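Local atomic coordinates of MS5a (Brassica napus, PDB entry 6L77), a protein that is of unknown function but is linked to meiosis and, through its cystatin-like folds, to a non-canonical enhancement of papain. Residues Leu22-Met27 and His217-Leu222; Gly79-Thr84 and Phe147-Arg152; Arg140-Ile145 and Val208-Glu213. One frame throughout, in Å; residues are numbered along the deposited sequence.

Overall arrangement
The chain, the C-terminal part of MS5, is built around one antiparallel sheet, and all three contacts set a helix against it. Contact 1 ties helix 12-29 to strand 219-227, contact 2 brings the last turns of helix 138-150 to the lead-in of strand 82-88, and contact 3 seats the middle of that helix on strand 201-212. The three strands are neighbours, with 219-227 in the centre. Centres lie about 9 Å apart for contacts 1 and 3, 11 Å for 2 and 3, and 16 Å for 1 and 2. Contact 1 spans the other two in sequence, whereas contacts 2 and 3 interleave, so distant parts of the cystatin-like architecture are knitted into one core.

Contact 1. Residues Leu22-Met27 and His217-Leu222; sequences LHRYNM and HCVCLL
The guanidinium of R24 meets segment 217-222 at its edge, where H217 O, C218 N and V219 CG2 all lie near its plane. This is a helix-on-sheet contact of the cystatin-like architecture: helix 12-29 reaches across to the point where the chain enters strand 219-227. The side chain gets there fully extended from CG to NE, its CG anti to the backbone N (chi1 173°). R24 NE then donates to H217 O over 2.8 Å in a nearly straight bond (160°). The donor stands above the carbonyl plane, 42° out of it, although the oxygen lies close to the plane of the guanidinium. R24 NH2 comes within 3.8 Å of C218 N and makes a weak bond to T216 O, while NH1 is bonded to S88 OG on strand 82-88. With oxygen partners at all three nitrogens, the group is likely to be held against rotation, and its buried charge is probably eased by the backbone carbonyls. Nearer the helix, CG and CD of R24 pack on V219, the two side chains running alongside in opposite senses. V219 CG2 there rests 3.9 Å from R24 CD and 4.0 Å from R24 CG.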
loop_
_atom_site.group_PDB
_atom_site.type_symbol
_atom_site.label_atom_id
_atom_site.label_comp_id
_atom_site.label_asym_id
_atom_site.label_seq_id
_atom_site.Cartn_x
_atom_site.Cartn_y
_atom_site.Cartn_z
ATOM N N LEU A 22 -1.906 9.497 3.179
ATOM C CA LEU A 22 -3.336 9.794 3.168
ATOM C C LEU A 22 -4.161 8.546 3.450
ATOM O O LEU A 22 -5.204 8.626 4.112
ATOM C CB LEU A 22 -3.727 10.407 1.826
ATOM C CG LEU A 22 -3.177 11.823 1.617
ATOM C CD1 LEU A 22 -3.513 12.262 0.235
ATOM C CD2 LEU A 22 -3.799 12.780 2.626
ATOM N N HIS A 23 -3.700 7.388 2.957
ATOM C CA HIS A 23 -4.346 6.104 3.242
ATOM C C HIS A 23 -4.382 5.820 4.743
ATOM O O HIS A 23 -5.421 5.435 5.294
ATOM C CB HIS A 23 -3.583 5.011 2.467
ATOM C CG HIS A 23 -3.775 3.612 2.964
ATOM N ND1 HIS A 23 -5.014 3.047 3.193
ATOM C CD2 HIS A 23 -2.866 2.634 3.214
ATOM C CE1 HIS A 23 -4.858 1.793 3.589
ATOM N NE2 HIS A 23 -3.563 1.517 3.607
ATOM N N ARG A 24 -3.254 5.988 5.422
ATOM C CA ARG A 24 -3.207 5.738 6.862
ATOM C C ARG A 24 -4.160 6.668 7.602
ATOM O O ARG A 24 -4.979 6.220 8.415
ATOM C CB ARG A 24 -1.766 5.908 7.368
ATOM C CG ARG A 24 -1.610 5.846 8.894
ATOM C CD ARG A 24 -0.149 5.857 9.311
ATOM N NE ARG A 24 0.006 5.755 10.767
ATOM C CZ ARG A 24 0.094 6.797 11.586
ATOM N NH1 ARG A 24 0.058 8.030 11.104
ATOM N NH2 ARG A 24 0.236 6.608 12.890
ATOM N N TYR A 25 -4.099 7.964 7.292
ATOM C CA TYR A 25 -4.984 8.939 7.936
ATOM C C TYR A 25 -6.452 8.643 7.648
ATOM O O TYR A 25 -7.279 8.588 8.565
ATOM C CB TYR A 25 -4.635 10.352 7.459
ATOM C CG TYR A 25 -5.430 11.424 8.150
ATOM C CD1 TYR A 25 -5.032 11.919 9.392
ATOM C CD2 TYR A 25 -6.581 11.946 7.564
ATOM C CE1 TYR A 25 -5.764 12.912 10.032
ATOM C CE2 TYR A 25 -7.318 12.936 8.198
ATOM C CZ TYR A 25 -6.902 13.412 9.428
ATOM O OH TYR A 25 -7.624 14.398 10.063
ATOM N N ASN A 26 -6.795 8.471 6.372
ATOM C CA ASN A 26 -8.196 8.265 6.003
ATOM C C ASN A 26 -8.773 7.030 6.676
ATOM O O ASN A 26 -9.938 7.026 7.092
ATOM C CB ASN A 26 -8.342 8.123 4.490
ATOM C CG ASN A 26 -8.253 9.443 3.771
ATOM O OD1 ASN A 26 -8.591 10.497 4.326
ATOM N ND2 ASN A 26 -7.814 9.398 2.517
HETATM N N MSE A 27 -7.982 5.975 6.793
HETATM C CA MSE A 27 -8.487 4.745 7.377
HETATM C C MSE A 27 -8.692 4.894 8.868
HETATM O O MSE A 27 -9.660 4.389 9.422
HETATM C CB MSE A 27 -7.541 3.587 7.071
HETATM C CG MSE A 27 -7.452 3.294 5.589
HETATM SE SE MSE A 27 -8.653 1.850 5.079
HETATM C CE MSE A 27 -7.775 0.522 6.191
ATOM N N HIS A 217 -0.257 3.034 15.749
ATOM C CA HIS A 217 -0.862 2.778 14.447
ATOM C C HIS A 217 0.096 3.117 13.309
ATOM O O HIS A 217 -0.343 3.433 12.204
ATOM C CB HIS A 217 -2.182 3.535 14.268
ATOM C CG HIS A 217 -3.186 3.272 15.345
ATOM N ND1 HIS A 217 -3.574 2.001 15.708
ATOM C CD2 HIS A 217 -3.894 4.120 16.126
ATOM C CE1 HIS A 217 -4.469 2.076 16.678
ATOM N NE2 HIS A 217 -4.680 3.350 16.949
ATOM N N CYS A 218 1.406 3.065 13.574
ATOM C CA CYS A 218 2.373 3.150 12.488
ATOM C C CYS A 218 2.176 1.949 11.571
ATOM O O CYS A 218 1.834 0.858 12.027
ATOM C CB CYS A 218 3.798 3.193 13.047
ATOM S SG CYS A 218 4.107 4.666 14.071
ATOM N N VAL A 219 2.362 2.156 10.274
ATOM C CA VAL A 219 2.021 1.157 9.263
ATOM C C VAL A 219 3.310 0.717 8.584
ATOM O O VAL A 219 4.021 1.549 8.006
ATOM C CB VAL A 219 1.028 1.703 8.231
ATOM C CG1 VAL A 219 0.840 0.706 7.104
ATOM C CG2 VAL A 219 -0.321 2.011 8.908
ATOM N N CYS A 220 3.606 -0.580 8.651
ATOM C CA CYS A 220 4.741 -1.170 7.956
ATOM C C CYS A 220 4.227 -2.035 6.810
ATOM O O CYS A 220 3.303 -2.838 6.997
ATOM C CB CYS A 220 5.591 -1.998 8.919
ATOM S SG CYS A 220 6.879 -2.916 8.080
ATOM N N LEU A 221 4.787 -1.835 5.619
ATOM C CA LEU A 221 4.478 -2.657 4.455
ATOM C C LEU A 221 5.721 -3.433 4.049
ATOM O O LEU A 221 6.798 -2.849 3.901
ATOM C CB LEU A 221 3.977 -1.820 3.273
ATOM C CG LEU A 221 2.660 -1.041 3.420
ATOM C CD1 LEU A 221 2.150 -0.613 2.048
ATOM C CD2 LEU A 221 1.604 -1.862 4.132
ATOM N N LEU A 222 5.567 -4.740 3.865
ATOM C CA LEU A 222 6.634 -5.597 3.369
ATOM C C LEU A 222 6.060 -6.430 2.236
ATOM O O LEU A 222 5.046 -7.104 2.420
ATOM C CB LEU A 222 7.185 -6.498 4.474
ATOM C CG LEU A 222 8.294 -7.433 4.007
ATOM C CD1 LEU A 222 9.507 -6.623 3.592
ATOM C CD2 LEU A 222 8.664 -8.429 5.106
#

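Contact 2. Residues Gly79-Thr84 and Phe147-Arg152; sequences GQIDFT and FFNRDR
N149 turns its side chain from the end region of helix 138-150 onto the backbone of Q80 and the side chain of I81; here a helix packed on the sheet of the cystatin-like architecture meets the loop leading into strand 82-88. N149 CB sits 3.8 Å from Q80 CA. Beyond it, CG lies beside the N149 backbone N and anti to the carbonyl carbon (chi1 -81°), which brings the amide up against the Q80 peptide, with N149 CG 3.7 Å from Q80 C. At the tip the branches part. N149 OD1 faces Q80 O at 3.5 Å, oxygen to oxygen, while N149 ND2 touches I81 CG1 at 3.7 Å, the two side chains crossing at about a right angle. The hydrogen bond of N149 ND2 runs back into its own helix, to I145 O. With an alanine here, I145 O would probably be left without its side-chain donor and a gap would open beside the Q80 peptide and I81 CG1. The main chains also come close, G79 O lying 3.2 Å from N149 O, again two acceptors. Chemically, then, the segments meet by van der Waals packing without a hydrogen bond between them, and the two oxygen-oxygen approaches add no attraction; Q80 NE2 is bonded outside the contact, to G223 O.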
loop_
_atom_site.group_PDB
_atom_site.type_symbol
_atom_site.label_atom_id
_atom_site.label_comp_id
_atom_site.label_asym_id
_atom_site.label_seq_id
_atom_site.Cartn_x
_atom_site.Cartn_y
_atom_site.Cartn_z
ATOM N N GLY A 79 14.158 -2.226 -4.128
ATOM C CA GLY A 79 13.833 -3.249 -5.108
ATOM C C GLY A 79 12.609 -4.072 -4.776
ATOM O O GLY A 79 12.259 -5.004 -5.503
ATOM N N GLN A 80 11.961 -3.743 -3.666
ATOM C CA GLN A 80 10.735 -4.395 -3.238
ATOM C C GLN A 80 10.118 -3.494 -2.186
ATOM O O GLN A 80 10.784 -2.605 -1.649
ATOM C CB GLN A 80 11.000 -5.791 -2.661
ATOM C CG GLN A 80 11.570 -5.734 -1.260
ATOM C CD GLN A 80 11.959 -7.085 -0.719
ATOM O OE1 GLN A 80 13.102 -7.513 -0.864
ATOM N NE2 GLN A 80 11.014 -7.764 -0.081
ATOM N N ILE A 81 8.837 -3.731 -1.891
ATOM C CA ILE A 81 8.181 -2.958 -0.839
ATOM C C ILE A 81 8.826 -3.277 0.508
ATOM O O ILE A 81 8.885 -4.438 0.920
ATOM C CB ILE A 81 6.680 -3.245 -0.807
ATOM C CG1 ILE A 81 6.005 -2.696 -2.061
ATOM C CG2 ILE A 81 6.070 -2.614 0.432
ATOM C CD1 ILE A 81 4.492 -2.877 -2.048
ATOM N N ASP A 82 9.315 -2.244 1.200
ATOM C CA ASP A 82 9.855 -2.423 2.553
ATOM C C ASP A 82 9.970 -1.023 3.177
ATOM O O ASP A 82 10.996 -0.363 3.031
ATOM C CB ASP A 82 11.195 -3.138 2.518
ATOM C CG ASP A 82 11.688 -3.520 3.895
ATOM O OD1 ASP A 82 11.022 -3.164 4.895
ATOM O OD2 ASP A 82 12.742 -4.186 3.975
ATOM N N PHE A 83 8.905 -0.580 3.852
ATOM C CA PHE A 83 8.935 0.768 4.418
ATOM C C PHE A 83 7.911 0.887 5.538
ATOM O O PHE A 83 7.002 0.068 5.654
ATOM C CB PHE A 83 8.673 1.831 3.344
ATOM C CG PHE A 83 7.285 1.764 2.730
ATOM C CD1 PHE A 83 6.199 2.353 3.355
ATOM C CD2 PHE A 83 7.088 1.132 1.513
ATOM C CE1 PHE A 83 4.938 2.298 2.781
ATOM C CE2 PHE A 83 5.833 1.074 0.935
ATOM C CZ PHE A 83 4.762 1.653 1.571
ATOM N N THR A 84 8.055 1.943 6.342
ATOM C CA THR A 84 7.140 2.231 7.441
ATOM C C THR A 84 6.682 3.679 7.358
ATOM O O THR A 84 7.516 4.589 7.244
ATOM C CB THR A 84 7.813 1.990 8.804
ATOM O OG1 THR A 84 8.239 0.626 8.898
ATOM C CG2 THR A 84 6.836 2.298 9.956
ATOM N N PHE A 147 4.200 -2.803 -8.293
ATOM C CA PHE A 147 4.623 -2.715 -9.689
ATOM C C PHE A 147 5.792 -1.746 -9.847
ATOM O O PHE A 147 6.751 -2.026 -10.581
ATOM C CB PHE A 147 3.437 -2.285 -10.560
ATOM C CG PHE A 147 3.763 -2.202 -12.029
ATOM C CD1 PHE A 147 4.046 -3.350 -12.758
ATOM C CD2 PHE A 147 3.793 -0.977 -12.675
ATOM C CE1 PHE A 147 4.356 -3.273 -14.104
ATOM C CE2 PHE A 147 4.105 -0.897 -14.035
ATOM C CZ PHE A 147 4.385 -2.042 -14.739
ATOM N N PHE A 148 5.722 -0.605 -9.154
ATOM C CA PHE A 148 6.777 0.405 -9.197
ATOM C C PHE A 148 8.114 -0.166 -8.748
ATOM O O PHE A 148 9.153 0.070 -9.387
ATOM C CB PHE A 148 6.364 1.588 -8.317
ATOM C CG PHE A 148 7.462 2.575 -8.069
ATOM C CD1 PHE A 148 7.906 3.409 -9.089
ATOM C CD2 PHE A 148 8.035 2.688 -6.811
ATOM C CE1 PHE A 148 8.906 4.334 -8.864
ATOM C CE2 PHE A 148 9.047 3.606 -6.579
ATOM C CZ PHE A 148 9.486 4.431 -7.607
ATOM N N ASN A 149 8.110 -0.934 -7.657
ATOM C CA ASN A 149 9.350 -1.498 -7.140
ATOM C C ASN A 149 9.909 -2.624 -7.996
ATOM O O ASN A 149 11.038 -3.062 -7.734
ATOM C CB ASN A 149 9.155 -1.997 -5.706
ATOM C CG ASN A 149 9.227 -0.878 -4.686
ATOM O OD1 ASN A 149 10.313 -0.396 -4.362
ATOM N ND2 ASN A 149 8.068 -0.449 -4.180
ATOM N N ARG A 150 9.173 -3.111 -9.002
ATOM C CA ARG A 150 9.788 -4.068 -9.923
ATOM C C ARG A 150 10.914 -3.422 -10.718
ATOM O O ARG A 150 11.959 -4.045 -10.949
ATOM C CB ARG A 150 8.746 -4.652 -10.874
ATOM C CG ARG A 150 7.709 -5.546 -10.208
ATOM C CD ARG A 150 6.975 -6.346 -11.264
ATOM N NE ARG A 150 7.927 -6.989 -12.155
ATOM C CZ ARG A 150 8.392 -8.220 -11.978
ATOM N NH1 ARG A 150 7.970 -8.945 -10.950
ATOM N NH2 ARG A 150 9.279 -8.720 -12.830
ATOM N N ASP A 151 10.709 -2.183 -11.165
ATOM C CA ASP A 151 11.754 -1.447 -11.877
ATOM C C ASP A 151 11.378 0.029 -11.786
ATOM O O ASP A 151 10.473 0.483 -12.492
ATOM C CB ASP A 151 11.884 -1.907 -13.317
ATOM C CG ASP A 151 13.112 -1.332 -14.001
ATOM O OD1 ASP A 151 13.332 -0.103 -13.922
ATOM O OD2 ASP A 151 13.864 -2.116 -14.619
ATOM N N ARG A 152 12.056 0.752 -10.899
ATOM C CA ARG A 152 11.693 2.135 -10.642
ATOM C C ARG A 152 12.134 3.076 -11.748
ATOM O O ARG A 152 11.737 4.246 -11.738
ATOM C CB ARG A 152 12.276 2.570 -9.299
ATOM C CG ARG A 152 11.608 1.844 -8.157
ATOM C CD ARG A 152 12.488 1.704 -6.973
ATOM N NE ARG A 152 12.478 2.876 -6.120
ATOM C CZ ARG A 152 12.044 2.897 -4.864
ATOM N NH1 ARG A 152 11.579 1.808 -4.283
ATOM N NH2 ARG A 152 12.104 4.025 -4.184
#

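Contact 3. Residues Arg140-Ile145 and Val208-Glu213; sequences RLYMEI and VRRTVE
Y142 on helix 138-150 and V208 on strand 201-212 mark the nearest backbone approach, their CA atoms 7.3 Å apart, in a helix-on-sheet packing of the cystatin-like architecture. V208 and R210, two residues apart on the strand, both send their CB toward the helix, and the CB of Y142 points back at the strand. With CG anti to its own carbonyl carbon (chi1 -66°), the tyrosine ring reaches over the sheet. On the way, Y142 CD2 passes V208 CG1 at 4.1 Å, an apolar contact in which the side chains cross at about a right angle. Farther out the phenol oxygen is held by R210, whose chain is bent at its second and third torsions. R210 NE donates to Y142 OH over 2.9 Å at 163°, and R210 NH2 adds a weak bond to Y142 OH at 3.4 Å. The OH lies near the guanidinium plane and R210 NE near the ring plane, yet the two planes stand 86° apart, so the groups meet edge to edge and upright to one another. H23 NE2 is hydrogen-bonded to the same OH, a buried hydroxyl thus gripped from helix 12-29 as well as from the sheet. R210 has further partners in R184 O, bonded to NH1, and in W138, with which it makes a cation-pi contact. Around this core, L141 packs on T19, V20 and H23 of helix 12-29, M143 on I190 and Y192 of strand 186-195, and Y142 on L221 of strand 219-227, so helices 12-29 and 138-150 pack against each other, and both contact the sheet.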
loop_
_atom_site.group_PDB
_atom_site.type_symbol
_atom_site.label_atom_id
_atom_site.label_comp_id
_atom_site.label_asym_id
_atom_site.label_seq_id
_atom_site.Cartn_x
_atom_site.Cartn_y
_atom_site.Cartn_z
ATOM N N ARG A 140 -5.602 -1.239 -4.853
ATOM C CA ARG A 140 -4.910 -0.753 -6.043
ATOM C C ARG A 140 -3.614 -0.039 -5.681
ATOM O O ARG A 140 -2.598 -0.199 -6.369
ATOM C CB ARG A 140 -5.809 0.186 -6.853
ATOM C CG ARG A 140 -5.040 0.921 -7.975
ATOM C CD ARG A 140 -5.966 1.626 -8.947
ATOM N NE ARG A 140 -6.967 2.442 -8.272
ATOM C CZ ARG A 140 -6.769 3.694 -7.871
ATOM N NH1 ARG A 140 -5.594 4.277 -8.071
ATOM N NH2 ARG A 140 -7.745 4.361 -7.263
ATOM N N LEU A 141 -3.630 0.758 -4.605
ATOM C CA LEU A 141 -2.408 1.411 -4.145
ATOM C C LEU A 141 -1.289 0.404 -3.888
ATOM O O LEU A 141 -0.144 0.609 -4.319
ATOM C CB LEU A 141 -2.701 2.216 -2.875
ATOM C CG LEU A 141 -1.476 2.885 -2.228
ATOM C CD1 LEU A 141 -0.811 3.848 -3.202
ATOM C CD2 LEU A 141 -1.896 3.620 -0.978
ATOM N N TYR A 142 -1.588 -0.685 -3.165
ATOM C CA TYR A 142 -0.519 -1.629 -2.842
ATOM C C TYR A 142 -0.015 -2.315 -4.104
ATOM O O TYR A 142 1.194 -2.549 -4.248
ATOM C CB TYR A 142 -0.977 -2.671 -1.816
ATOM C CG TYR A 142 -1.301 -2.163 -0.409
ATOM C CD1 TYR A 142 -1.401 -0.797 -0.124
ATOM C CD2 TYR A 142 -1.510 -3.066 0.632
ATOM C CE1 TYR A 142 -1.705 -0.353 1.177
ATOM C CE2 TYR A 142 -1.819 -2.636 1.919
ATOM C CZ TYR A 142 -1.920 -1.282 2.183
ATOM O OH TYR A 142 -2.232 -0.867 3.453
HETATM N N MSE A 143 -0.913 -2.611 -5.043
HETATM C CA MSE A 143 -0.491 -3.122 -6.356
HETATM C C MSE A 143 0.433 -2.138 -7.086
HETATM O O MSE A 143 1.468 -2.518 -7.640
HETATM C CB MSE A 143 -1.709 -3.417 -7.241
HETATM C CG MSE A 143 -1.340 -3.759 -8.692
HETATM SE SE MSE A 143 -2.920 -3.895 -9.860
HETATM C CE MSE A 143 -3.584 -2.057 -9.699
ATOM N N GLU A 144 0.048 -0.860 -7.086
ATOM C CA GLU A 144 0.842 0.140 -7.794
ATOM C C GLU A 144 2.236 0.274 -7.195
ATOM O O GLU A 144 3.228 0.386 -7.928
ATOM C CB GLU A 144 0.109 1.480 -7.790
ATOM C CG GLU A 144 -1.098 1.453 -8.710
ATOM C CD GLU A 144 -1.894 2.743 -8.700
ATOM O OE1 GLU A 144 -1.608 3.626 -7.859
ATOM O OE2 GLU A 144 -2.812 2.864 -9.539
ATOM N N ILE A 145 2.341 0.259 -5.866
ATOM C CA ILE A 145 3.657 0.339 -5.239
ATOM C C ILE A 145 4.474 -0.909 -5.552
ATOM O O ILE A 145 5.684 -0.828 -5.792
ATOM C CB ILE A 145 3.513 0.562 -3.723
ATOM C CG1 ILE A 145 2.787 1.885 -3.465
ATOM C CG2 ILE A 145 4.883 0.583 -3.058
ATOM C CD1 ILE A 145 2.414 2.112 -2.024
ATOM N N VAL A 208 1.797 -8.658 -0.261
ATOM C CA VAL A 208 2.144 -7.533 0.610
ATOM C C VAL A 208 1.587 -7.782 2.004
ATOM O O VAL A 208 0.383 -8.012 2.159
ATOM C CB VAL A 208 1.599 -6.194 0.080
ATOM C CG1 VAL A 208 2.007 -5.067 1.038
ATOM C CG2 VAL A 208 2.096 -5.910 -1.324
ATOM N N ARG A 209 2.449 -7.715 3.018
ATOM C CA ARG A 209 1.991 -7.758 4.400
ATOM C C ARG A 209 1.933 -6.344 4.965
ATOM O O ARG A 209 2.931 -5.614 4.940
ATOM C CB ARG A 209 2.889 -8.628 5.278
ATOM C CG ARG A 209 2.312 -8.762 6.684
ATOM C CD ARG A 209 3.238 -9.509 7.628
ATOM N NE ARG A 209 3.406 -10.903 7.241
ATOM C CZ ARG A 209 4.530 -11.422 6.752
ATOM N NH1 ARG A 209 5.615 -10.666 6.597
ATOM N NH2 ARG A 209 4.574 -12.712 6.434
ATOM N N ARG A 210 0.766 -5.965 5.472
ATOM C CA ARG A 210 0.595 -4.743 6.242
ATOM C C ARG A 210 0.556 -5.102 7.722
ATOM O O ARG A 210 -0.317 -5.860 8.161
ATOM C CB ARG A 210 -0.695 -4.013 5.852
ATOM C CG ARG A 210 -0.905 -2.705 6.633
ATOM C CD ARG A 210 -2.393 -2.497 6.963
ATOM N NE ARG A 210 -3.187 -2.248 5.760
ATOM C CZ ARG A 210 -4.500 -2.457 5.660
ATOM N NH1 ARG A 210 -5.182 -2.939 6.694
ATOM N NH2 ARG A 210 -5.129 -2.181 4.521
ATOM N N THR A 211 1.475 -4.545 8.495
ATOM C CA THR A 211 1.416 -4.688 9.939
ATOM C C THR A 211 1.247 -3.304 10.543
ATOM O O THR A 211 1.802 -2.324 10.036
ATOM C CB THR A 211 2.660 -5.404 10.488
ATOM O OG1 THR A 211 3.835 -4.707 10.082
ATOM C CG2 THR A 211 2.721 -6.801 9.926
ATOM N N VAL A 212 0.433 -3.226 11.591
ATOM C CA VAL A 212 0.032 -1.966 12.205
ATOM C C VAL A 212 0.440 -2.018 13.669
ATOM O O VAL A 212 0.113 -2.980 14.372
ATOM C CB VAL A 212 -1.485 -1.720 12.063
ATOM C CG1 VAL A 212 -1.867 -0.360 12.647
ATOM C CG2 VAL A 212 -1.911 -1.803 10.590
ATOM N N GLU A 213 1.146 -0.992 14.126
ATOM C CA GLU A 213 1.611 -0.969 15.509
ATOM C C GLU A 213 0.433 -0.676 16.430
ATOM O O GLU A 213 -0.265 0.325 16.226
ATOM C CB GLU A 213 2.709 0.087 15.679
ATOM C CG GLU A 213 3.696 -0.195 16.806
ATOM C CD GLU A 213 3.092 -0.053 18.195
ATOM O OE1 GLU A 213 3.526 -0.787 19.112
ATOM O OE2 GLU A 213 2.181 0.783 18.376
#